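Local coordinates for probable translation initiation factor eIF-2B subunit delta (Schizosaccharomyces pombe, PDB 5B04), which acts as a subunit of eIF2B, the complex that catalyses exchange of GDP for GTP on the gamma subunit of translation initiation factor eIF2, at residues 159-164 with 378-383; 169-174 with 196-201; 270-275 with 334-339; 371-376 with 440-445. All coordinates share one frame; numbering follows the deposited sequence.

Contact 1 of 4, residues 159-164 with 378-383. With PO4 (phosphate ion), chain P; PO4 (phosphate ion), chain O.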
# COMPACT_ATOMS: atom_id res chain seq x y z
N GLY G 159 26.76 -18.42 -8.49
CA GLY G 159 26.05 -17.78 -7.39
C GLY G 159 26.38 -18.37 -6.02
O GLY G 159 27.36 -19.09 -5.87
N SER G 160 25.54 -18.05 -5.04
CA SER G 160 25.81 -18.29 -3.62
C SER G 160 26.36 -19.67 -3.26
O SER G 160 27.28 -19.78 -2.44
CB SER G 160 24.53 -18.05 -2.81
OG SER G 160 23.51 -18.96 -3.18
N ASN G 161 25.80 -20.72 -3.85
CA ASN G 161 26.23 -22.08 -3.54
C ASN G 161 27.69 -22.33 -3.91
O ASN G 161 28.47 -22.80 -3.08
CB ASN G 161 25.34 -23.10 -4.25
CG ASN G 161 24.49 -23.90 -3.29
OD1 ASN G 161 24.89 -24.15 -2.15
ND2 ASN G 161 23.31 -24.31 -3.74
N GLN G 162 28.05 -22.00 -5.14
CA GLN G 162 29.41 -22.19 -5.62
C GLN G 162 30.35 -21.17 -4.99
O GLN G 162 31.53 -21.46 -4.75
CB GLN G 162 29.47 -22.10 -7.14
CG GLN G 162 30.76 -22.63 -7.74
CD GLN G 162 30.98 -24.10 -7.43
OE1 GLN G 162 30.05 -24.90 -7.47
NE2 GLN G 162 32.23 -24.46 -7.13
N ARG G 163 29.84 -19.97 -4.74
CA ARG G 163 30.60 -18.92 -4.07
C ARG G 163 31.11 -19.39 -2.72
O ARG G 163 32.25 -19.13 -2.34
CB ARG G 163 29.76 -17.65 -3.90
CG ARG G 163 29.50 -16.90 -5.19
CD ARG G 163 28.37 -15.90 -5.08
NE ARG G 163 28.76 -14.67 -4.39
CZ ARG G 163 27.93 -13.65 -4.18
NH1 ARG G 163 26.68 -13.72 -4.60
NH2 ARG G 163 28.36 -12.57 -3.55
N CYS G 164 30.25 -20.10 -1.99
CA CYS G 164 30.58 -20.59 -0.66
C CYS G 164 31.61 -21.71 -0.73
O CYS G 164 32.56 -21.74 0.07
CB CYS G 164 29.32 -21.07 0.05
SG CYS G 164 29.56 -21.42 1.81
N SER G 378 20.01 -25.41 4.28
CA SER G 378 19.77 -24.88 5.62
C SER G 378 20.78 -23.82 6.03
O SER G 378 20.43 -22.86 6.73
CB SER G 378 19.77 -26.01 6.65
OG SER G 378 21.03 -26.67 6.68
N TYR G 379 22.03 -23.98 5.60
CA TYR G 379 23.10 -23.08 6.02
C TYR G 379 22.95 -21.69 5.41
O TYR G 379 23.67 -20.76 5.78
CB TYR G 379 24.47 -23.66 5.67
CG TYR G 379 24.88 -23.45 4.23
CD1 TYR G 379 24.28 -24.16 3.20
CD2 TYR G 379 25.88 -22.54 3.90
CE1 TYR G 379 24.66 -23.97 1.88
CE2 TYR G 379 26.26 -22.34 2.59
CZ TYR G 379 25.65 -23.06 1.59
OH TYR G 379 26.03 -22.87 0.28
N LYS G 380 22.01 -21.55 4.48
CA LYS G 380 21.74 -20.26 3.86
C LYS G 380 20.58 -19.55 4.55
O LYS G 380 20.12 -18.50 4.09
CB LYS G 380 21.46 -20.43 2.36
CG LYS G 380 22.68 -20.85 1.56
CD LYS G 380 22.44 -20.76 0.06
CE LYS G 380 21.40 -21.76 -0.40
NZ LYS G 380 21.31 -21.82 -1.88
N PHE G 381 20.10 -20.13 5.64
CA PHE G 381 19.10 -19.47 6.48
C PHE G 381 19.80 -18.35 7.24
O PHE G 381 20.98 -18.46 7.56
CB PHE G 381 18.44 -20.45 7.46
CG PHE G 381 17.53 -21.46 6.81
CD1 PHE G 381 17.52 -21.65 5.44
CD2 PHE G 381 16.67 -22.22 7.59
CE1 PHE G 381 16.68 -22.59 4.86
CE2 PHE G 381 15.83 -23.16 7.01
CZ PHE G 381 15.83 -23.34 5.65
N THR G 382 19.07 -17.27 7.52
CA THR G 382 19.67 -16.15 8.23
C THR G 382 18.75 -15.61 9.33
O THR G 382 17.53 -15.78 9.27
CB THR G 382 20.03 -15.00 7.27
OG1 THR G 382 20.77 -13.99 7.97
CG2 THR G 382 18.77 -14.37 6.68
N GLU G 383 19.35 -14.96 10.32
CA GLU G 383 18.59 -14.34 11.40
C GLU G 383 17.99 -13.01 10.94
O GLU G 383 17.11 -12.45 11.60
CB GLU G 383 19.48 -14.11 12.62
CG GLU G 383 19.97 -15.38 13.29
CD GLU G 383 20.85 -15.09 14.50
OE1 GLU G 383 21.89 -14.43 14.33
OE2 GLU G 383 20.49 -15.53 15.61
P PO4 P . 22.75 -15.89 -5.85
O1 PO4 P . 21.25 -15.79 -5.74
O2 PO4 P . 23.40 -15.08 -4.76
O3 PO4 P . 23.17 -17.34 -5.72
O4 PO4 P . 23.20 -15.36 -7.20
P PO4 O . 22.25 -20.88 -6.64
O1 PO4 O . 20.98 -21.69 -6.68
O2 PO4 O . 22.04 -19.59 -7.41
O3 PO4 O . 22.61 -20.56 -5.21
O4 PO4 O . 23.38 -21.66 -7.28
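Tyr379 fits the phenol end of its ring between Asn161 and Cys164 on the first turn of helix 160-177. Its hydroxyl donates to Asn161 OD1, with 3.0 Å from Tyr379 OH to that oxygen, which lies at the ring edge; the amide and ring planes are 30° apart, and the donor is tilted out of the carbonyl plane. Cys164 SG comes in obliquely, 3.5 Å from Tyr379 CE2, a sulfur-aromatic contact that suits a small, polarisable side chain. A chi1 of 81° sets CG of Tyr379 between its own backbone N and carbonyl carbon, aiming the ring at the helix.

The 3-10 turn 378-380, in the loop after strand 372-375, thus docks on a helix start that holds anions. Gly159 is the N-cap, and beyond it Ser160 N donates to O3 of one phosphate ion (chain P) at 2.6 Å. Ser160 OG lies between this ion and a second one (chain O), 2.7 Å from O3 of the latter. Both ions probably come from the crystallisation liquor. Lys380, bent at chi3, crosses the Asn161 side chain at about a right angle, with NZ 3.8 Å from O3 of the chain O phosphate; its firmer partners are Gly343 O and the carboxylate of Glu377, whose other oxygen takes Asn161 ND2. Ile250 of helix 231-262 packs on Asn161, Cys164 and Tyr379.

Contact 2 of 4, residues 169-174 with 196-201; sequences KTFKIV and SQIAYL
With CG opposite the carbonyl carbon and beside the backbone N (chi1 -81°), the Phe171 ring leaves helix 160-177 for helix 186-204, where Gln197 bends at chi2 (-57°) and slides past it in the opposite direction. The far end of the ring does the touching. Phe171 CZ comes within 3.9 Å of Ile198 CG1 and 4.2 Å of Leu201 CD1, while Phe171 CE1 lies 4.1 Å from Gln197 CB. All three neighbours approach the ring obliquely, and the Ile198 side chain crosses it at about a right angle. One turn along from Phe171, Val174 CG1 adds a looser contact, 4.3 Å from Gln197 CG.

The two short helical segments run roughly antiparallel, at 140° between their directions, and their axes come no nearer than 12.3 Å. Such a wide spacing suits a long aromatic ring, which can bridge it, with aliphatic groups to receive its end. Gln197 serves both chemistries. Its CB and CG pack against the apolar side chains, whereas the buried amide turns to the backbone ahead of helix 143-154, OE1 accepting from His142 N and NE2 donating to Asp140 O.

Other helices pack around the pair. Leu218 and Ile215 of helix 209-224 pack on Phe171 and Ile198 respectively, and Val145 of helix 143-154 meets both Val174 and Gln197. From the same segment as Phe171, Lys172 leans on helix 231-262, where it forms a salt bridge with Asp243, so helix 160-177 is packed within the helical part of the subunit, among helices 143-154, 186-204, 209-224 and 231-262.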
# COMPACT_ATOMS: atom_id res chain seq x y z
N LYS G 169 37.25 -23.67 0.15
CA LYS G 169 38.41 -24.36 -0.42
C LYS G 169 39.61 -23.43 -0.56
O LYS G 169 40.76 -23.86 -0.43
CB LYS G 169 38.05 -24.97 -1.79
CG LYS G 169 37.06 -26.11 -1.72
CD LYS G 169 36.49 -26.44 -3.09
CE LYS G 169 37.56 -26.97 -4.03
NZ LYS G 169 36.99 -27.33 -5.35
N THR G 170 39.34 -22.16 -0.83
CA THR G 170 40.39 -21.15 -0.90
C THR G 170 40.99 -20.91 0.48
O THR G 170 42.20 -20.81 0.64
CB THR G 170 39.86 -19.82 -1.47
OG1 THR G 170 39.50 -20.00 -2.84
CG2 THR G 170 40.92 -18.73 -1.38
N PHE G 171 40.12 -20.84 1.49
CA PHE G 171 40.56 -20.57 2.86
C PHE G 171 41.36 -21.73 3.44
O PHE G 171 42.16 -21.53 4.35
CB PHE G 171 39.36 -20.26 3.75
CG PHE G 171 38.88 -18.84 3.65
CD1 PHE G 171 39.64 -17.89 2.99
CD2 PHE G 171 37.68 -18.45 4.23
CE1 PHE G 171 39.21 -16.58 2.90
CE2 PHE G 171 37.25 -17.15 4.14
CZ PHE G 171 38.01 -16.21 3.47
N LYS G 172 41.15 -22.93 2.92
CA LYS G 172 41.98 -24.07 3.32
C LYS G 172 43.39 -23.85 2.81
O LYS G 172 44.36 -24.02 3.55
CB LYS G 172 41.42 -25.39 2.79
CG LYS G 172 39.93 -25.57 3.02
CD LYS G 172 39.52 -27.03 2.94
CE LYS G 172 40.37 -27.83 1.98
NZ LYS G 172 39.91 -29.24 1.90
N ILE G 173 43.50 -23.47 1.54
CA ILE G 173 44.78 -23.11 0.94
C ILE G 173 45.43 -21.98 1.74
O ILE G 173 46.64 -21.98 1.96
CB ILE G 173 44.62 -22.67 -0.53
CG1 ILE G 173 44.02 -23.81 -1.37
CG2 ILE G 173 45.95 -22.22 -1.11
CD1 ILE G 173 45.05 -24.80 -1.87
N VAL G 174 44.60 -21.02 2.16
CA VAL G 174 45.07 -19.92 2.99
C VAL G 174 45.69 -20.43 4.28
O VAL G 174 46.83 -20.12 4.59
CB VAL G 174 43.92 -18.94 3.33
CG1 VAL G 174 44.36 -17.95 4.39
CG2 VAL G 174 43.45 -18.22 2.08
N SER G 196 41.87 -10.38 7.08
CA SER G 196 42.49 -9.58 6.03
C SER G 196 42.01 -10.03 4.66
O SER G 196 41.69 -9.21 3.80
CB SER G 196 44.01 -9.67 6.12
OG SER G 196 44.50 -9.03 7.28
N GLN G 197 41.97 -11.35 4.45
CA GLN G 197 41.53 -11.91 3.19
C GLN G 197 40.06 -11.59 2.94
O GLN G 197 39.65 -11.32 1.81
CB GLN G 197 41.75 -13.43 3.17
CG GLN G 197 43.07 -13.88 3.77
CD GLN G 197 44.27 -13.24 3.09
OE1 GLN G 197 44.71 -13.68 2.03
NE2 GLN G 197 44.82 -12.21 3.71
N ILE G 198 39.27 -11.61 4.01
CA ILE G 198 37.85 -11.31 3.93
C ILE G 198 37.60 -9.86 3.54
O ILE G 198 36.76 -9.56 2.69
CB ILE G 198 37.13 -11.60 5.26
CG1 ILE G 198 37.26 -13.09 5.62
CG2 ILE G 198 35.67 -11.20 5.19
CD1 ILE G 198 36.61 -13.45 6.94
N ALA G 199 38.35 -8.95 4.16
CA ALA G 199 38.20 -7.52 3.91
C ALA G 199 38.47 -7.17 2.45
O ALA G 199 37.81 -6.29 1.88
CB ALA G 199 39.13 -6.73 4.82
N TYR G 200 39.43 -7.86 1.84
CA TYR G 200 39.74 -7.66 0.43
C TYR G 200 38.62 -8.22 -0.45
O TYR G 200 38.23 -7.59 -1.43
CB TYR G 200 41.07 -8.33 0.08
CG TYR G 200 41.28 -8.54 -1.40
CD1 TYR G 200 41.66 -7.50 -2.23
CD2 TYR G 200 41.12 -9.80 -1.97
CE1 TYR G 200 41.86 -7.69 -3.58
CE2 TYR G 200 41.32 -10.01 -3.32
CZ TYR G 200 41.69 -8.95 -4.12
OH TYR G 200 41.88 -9.15 -5.47
N LEU G 201 38.12 -9.39 -0.09
CA LEU G 201 37.08 -10.06 -0.87
C LEU G 201 35.76 -9.30 -0.87
O LEU G 201 35.06 -9.25 -1.88
CB LEU G 201 36.86 -11.48 -0.34
CG LEU G 201 37.95 -12.50 -0.68
CD1 LEU G 201 37.65 -13.84 -0.03
CD2 LEU G 201 38.08 -12.66 -2.19

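Contact 3 of 4, residues 270-275 with 334-339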
# COMPACT_ATOMS: atom_id res chain seq x y z
N VAL G 270 4.26 -28.90 -15.97
CA VAL G 270 4.94 -27.83 -16.68
C VAL G 270 5.61 -26.93 -15.65
O VAL G 270 4.96 -26.11 -15.00
CB VAL G 270 3.97 -27.01 -17.55
CG1 VAL G 270 4.70 -25.89 -18.26
CG2 VAL G 270 3.27 -27.92 -18.56
N ILE G 271 6.92 -27.10 -15.50
CA ILE G 271 7.66 -26.50 -14.40
C ILE G 271 8.39 -25.22 -14.80
O ILE G 271 9.07 -25.18 -15.82
CB ILE G 271 8.67 -27.50 -13.82
CG1 ILE G 271 7.93 -28.73 -13.28
CG2 ILE G 271 9.51 -26.86 -12.74
CD1 ILE G 271 8.85 -29.81 -12.77
N LEU G 272 8.23 -24.18 -13.99
CA LEU G 272 8.86 -22.90 -14.25
C LEU G 272 10.10 -22.69 -13.39
O LEU G 272 10.02 -22.68 -12.16
CB LEU G 272 7.87 -21.75 -14.02
CG LEU G 272 8.17 -20.35 -14.57
CD1 LEU G 272 6.89 -19.56 -14.71
CD2 LEU G 272 9.16 -19.59 -13.70
N THR G 273 11.22 -22.44 -14.03
CA THR G 273 12.41 -22.07 -13.31
C THR G 273 12.84 -20.73 -13.81
O THR G 273 12.74 -20.48 -14.97
CB THR G 273 13.54 -23.02 -13.58
OG1 THR G 273 14.73 -22.50 -13.00
CG2 THR G 273 13.74 -23.14 -15.03
N TYR G 274 13.31 -19.87 -12.92
CA TYR G 274 13.69 -18.54 -13.30
C TYR G 274 15.20 -18.49 -13.27
O TYR G 274 15.82 -19.00 -12.39
CB TYR G 274 12.94 -17.56 -12.43
CG TYR G 274 13.35 -16.14 -12.53
CD1 TYR G 274 13.44 -15.50 -13.74
CD2 TYR G 274 13.61 -15.42 -11.42
CE1 TYR G 274 13.82 -14.19 -13.81
CE2 TYR G 274 13.99 -14.12 -11.50
CZ TYR G 274 14.08 -13.52 -12.69
OH TYR G 274 14.45 -12.22 -12.73
N LEU G 275 15.78 -17.85 -14.26
CA LEU G 275 17.21 -17.68 -14.32
C LEU G 275 18.08 -18.92 -14.39
O LEU G 275 17.85 -19.77 -15.20
CB LEU G 275 17.55 -16.70 -13.24
CG LEU G 275 16.88 -15.39 -13.62
CD1 LEU G 275 17.06 -14.36 -12.54
CD2 LEU G 275 17.47 -14.85 -14.89
N GLN G 334 -0.03 -19.32 -17.71
CA GLN G 334 -1.25 -20.10 -17.92
C GLN G 334 -0.96 -21.54 -18.33
O GLN G 334 -1.85 -22.39 -18.29
CB GLN G 334 -2.14 -19.42 -18.97
CG GLN G 334 -2.67 -18.06 -18.55
CD GLN G 334 -4.05 -17.78 -19.08
OE1 GLN G 334 -4.31 -17.93 -20.28
NE2 GLN G 334 -4.96 -17.38 -18.20
N GLU G 335 0.28 -21.81 -18.70
CA GLU G 335 0.70 -23.16 -19.06
C GLU G 335 1.37 -23.85 -17.87
O GLU G 335 1.42 -25.08 -17.80
CB GLU G 335 1.65 -23.14 -20.26
CG GLU G 335 1.00 -22.74 -21.57
CD GLU G 335 2.00 -22.60 -22.70
OE1 GLU G 335 3.08 -23.23 -22.62
OE2 GLU G 335 1.71 -21.87 -23.67
N VAL G 336 1.88 -23.05 -16.94
CA VAL G 336 2.67 -23.56 -15.82
C VAL G 336 1.82 -24.23 -14.75
O VAL G 336 0.75 -23.73 -14.39
CB VAL G 336 3.49 -22.42 -15.18
CG1 VAL G 336 4.37 -22.95 -14.06
CG2 VAL G 336 4.33 -21.71 -16.22
N THR G 337 2.29 -25.37 -14.25
CA THR G 337 1.60 -26.08 -13.18
C THR G 337 2.38 -26.03 -11.87
O THR G 337 1.80 -26.16 -10.79
CB THR G 337 1.34 -27.56 -13.55
OG1 THR G 337 2.59 -28.22 -13.78
CG2 THR G 337 0.49 -27.65 -14.80
N LYS G 338 3.70 -25.86 -11.97
CA LYS G 338 4.55 -25.78 -10.78
C LYS G 338 5.71 -24.80 -10.97
O LYS G 338 6.26 -24.68 -12.06
CB LYS G 338 5.10 -27.16 -10.41
CG LYS G 338 4.11 -28.03 -9.65
CD LYS G 338 4.73 -29.37 -9.27
CE LYS G 338 3.73 -30.24 -8.54
NZ LYS G 338 2.54 -30.55 -9.38
N ILE G 339 6.08 -24.12 -9.89
CA ILE G 339 7.19 -23.17 -9.92
C ILE G 339 8.27 -23.57 -8.91
O ILE G 339 7.98 -23.75 -7.73
CB ILE G 339 6.72 -21.74 -9.61
CG1 ILE G 339 5.70 -21.27 -10.65
CG2 ILE G 339 7.91 -20.78 -9.57
CD1 ILE G 339 5.03 -19.97 -10.30
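Strands 269-274 and 338-342 are parallel neighbours in the central sheet of the Rossmann-like domain, and here the second of them enters the sheet. Leu272 N donates to Lys338 O at 2.8 Å, close to the C=O axis, in the regular parallel pattern. At the entry the pattern doubles: Val270 O accepts Thr337 N at 2.9 Å, in the carbonyl plane on a lone pair, and also Lys338 N at 3.3 Å, from 41° above that plane.

Thr337 grips the same residue from its other end. Its OG1 sits between its own backbone N and carbonyl carbon (chi1 61°), where it accepts Val270 N at 2.8 Å and also bonds to Asp269, whose carboxylate forms a salt bridge with Lys338. With a valine in its place, Val270 N would probably be left without its acceptor and Asp269 without a hydroxyl partner.

Leu272 and Ile339 share one face of the sheet, and Val336, in the loop before the strand, packs on Leu272: Leu272 CD1 meets Val336 CG2 at 3.7 Å, the two side chains crossing obliquely, and Leu272 CB lies 4.0 Å from Ile339 CG1. Ile361 of helix 358-367 covers Leu272 and Ile339. Ile271 turns to the other face, toward Leu284 of helix 278-289. Glu335, just before the strand, pairs with Arg295 and with Arg310 of the epsilon subunit, bringing the start of strand 338-342 to a subunit interface.

Helices on both faces and the strand order 3-2-1-4-5, in which these two are the first and fourth, are the hallmark of a Rossmann-type parallel sheet, whose order of strands reverses at this pair.

Contact 4 of 4, residues 371-376 with 440-445; sequences PVIACC and ITVCVC
Strands 372-375 and 442-445 run parallel, their axes 4.6 Å apart at closest and inclined by 26°, joined by a ladder in which Ala374 N donates to Val442 O at 2.9 Å and Ala374 O accepts Val444 N. Where the second strand begins, Val372 O takes two donors, Thr441 N at 2.9 Å on a lone pair and Val442 N at 3.3 Å.

Thr441 adds a side-chain bond to this start: its OG1, beside its own backbone N (chi1 -68°), accepts Val372 N at 3.2 Å. Without that hydroxyl, as with an alanine here, Val372 N is likely to lose its partner in the pairing.

Beta-branched Ile373, Val442 and Val444, of a type that favours extended chains, share one face with Cys375. Ile373 and Val442 lie side by side, with 3.8 Å between Ile373 CG1 and Val442 CG1, while Ile373 CG2 reaches Val444 CG2 at 3.7 Å. Ile257 of helix 231-262 packs on Val444 and Cys375. Smaller Ala374 and Cys443 on the other face leave room for Met346.

The chemistry is thus divided: across the contact, backbone groups and one threonine hydroxyl do the hydrogen bonding, and buried, uncharged side chains present both faces of the sheet for apolar packing.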
# COMPACT_ATOMS: atom_id res chain seq x y z
N PRO G 371 1.63 -23.51 -7.23
CA PRO G 371 2.50 -23.69 -6.06
C PRO G 371 3.88 -23.08 -6.24
O PRO G 371 4.52 -23.29 -7.27
CB PRO G 371 2.59 -25.21 -5.92
CG PRO G 371 1.35 -25.72 -6.56
CD PRO G 371 1.09 -24.79 -7.71
N VAL G 372 4.33 -22.32 -5.25
CA VAL G 372 5.67 -21.75 -5.26
C VAL G 372 6.58 -22.56 -4.34
O VAL G 372 6.39 -22.56 -3.12
CB VAL G 372 5.67 -20.28 -4.83
CG1 VAL G 372 7.09 -19.76 -4.68
CG2 VAL G 372 4.89 -19.44 -5.84
N ILE G 373 7.56 -23.24 -4.92
CA ILE G 373 8.42 -24.14 -4.17
C ILE G 373 9.84 -23.60 -4.04
O ILE G 373 10.58 -23.55 -5.02
CB ILE G 373 8.46 -25.53 -4.83
CG1 ILE G 373 7.04 -26.08 -4.98
CG2 ILE G 373 9.32 -26.48 -4.02
CD1 ILE G 373 6.96 -27.40 -5.71
N ALA G 374 10.20 -23.21 -2.83
CA ALA G 374 11.53 -22.67 -2.56
C ALA G 374 12.50 -23.77 -2.15
O ALA G 374 12.26 -24.50 -1.19
CB ALA G 374 11.47 -21.60 -1.49
N CYS G 375 13.60 -23.89 -2.89
CA CYS G 375 14.62 -24.89 -2.60
C CYS G 375 15.89 -24.23 -2.07
O CYS G 375 16.65 -23.62 -2.83
CB CYS G 375 14.94 -25.72 -3.84
SG CYS G 375 13.52 -26.59 -4.53
N CYS G 376 16.12 -24.35 -0.77
CA CYS G 376 17.26 -23.69 -0.14
C CYS G 376 17.93 -24.58 0.90
O CYS G 376 17.26 -25.19 1.73
CB CYS G 376 16.81 -22.38 0.51
SG CYS G 376 18.16 -21.36 1.16
N ILE G 440 5.15 -17.86 -0.77
CA ILE G 440 5.86 -19.13 -0.82
C ILE G 440 4.96 -20.24 -0.28
O ILE G 440 4.49 -20.17 0.86
CB ILE G 440 7.18 -19.10 -0.02
CG1 ILE G 440 8.29 -18.42 -0.83
CG2 ILE G 440 7.63 -20.51 0.34
CD1 ILE G 440 8.22 -16.91 -0.84
N THR G 441 4.73 -21.26 -1.09
CA THR G 441 3.88 -22.38 -0.70
C THR G 441 4.61 -23.33 0.24
O THR G 441 4.08 -23.70 1.29
CB THR G 441 3.39 -23.17 -1.93
OG1 THR G 441 2.48 -22.36 -2.69
CG2 THR G 441 2.68 -24.44 -1.50
N VAL G 442 5.83 -23.71 -0.13
CA VAL G 442 6.60 -24.66 0.66
C VAL G 442 8.10 -24.37 0.53
O VAL G 442 8.57 -23.94 -0.52
CB VAL G 442 6.30 -26.11 0.22
CG1 VAL G 442 6.67 -26.33 -1.24
CG2 VAL G 442 7.03 -27.12 1.11
N CYS G 443 8.84 -24.60 1.61
CA CYS G 443 10.29 -24.49 1.59
C CYS G 443 10.92 -25.88 1.66
O CYS G 443 10.70 -26.61 2.62
CB CYS G 443 10.79 -23.62 2.73
SG CYS G 443 12.59 -23.52 2.85
N VAL G 444 11.70 -26.23 0.65
CA VAL G 444 12.33 -27.54 0.60
C VAL G 444 13.82 -27.46 0.95
O VAL G 444 14.63 -27.02 0.14
CB VAL G 444 12.18 -28.19 -0.79
CG1 VAL G 444 12.89 -29.54 -0.82
CG2 VAL G 444 10.71 -28.35 -1.14
N CYS G 445 14.15 -27.88 2.16
CA CYS G 445 15.54 -27.97 2.59
C CYS G 445 15.89 -29.43 2.87
O CYS G 445 15.12 -30.33 2.52
CB CYS G 445 15.79 -27.11 3.83
SG CYS G 445 14.70 -27.46 5.22

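How the contacts relate
Contacts 3 and 4 belong to one sheet, their centres 13 Å apart. Neighbouring strands 338-342 and 372-375 join them directly, with Ile339 O 2.9 Å from Ile373 N and Ile339 N 3.2 Å from Pro371 O, both probable hydrogen bonds. Contact 1 lies beyond the sheet, its centre 15 Å from that of contact 4, and Phe381 packs on Cys376, Cys443 and Cys445. Helix 160-177 then leads from contact 1 to contact 2, whose centres are 17 Å apart. Contacts 2 and 3, 38 Å between centres, fall on opposite sides of the chain's centre. The phosphates at contact 1 also bond Ser277 and Tyr432, Ser277 following strand 269-274 of contact 3.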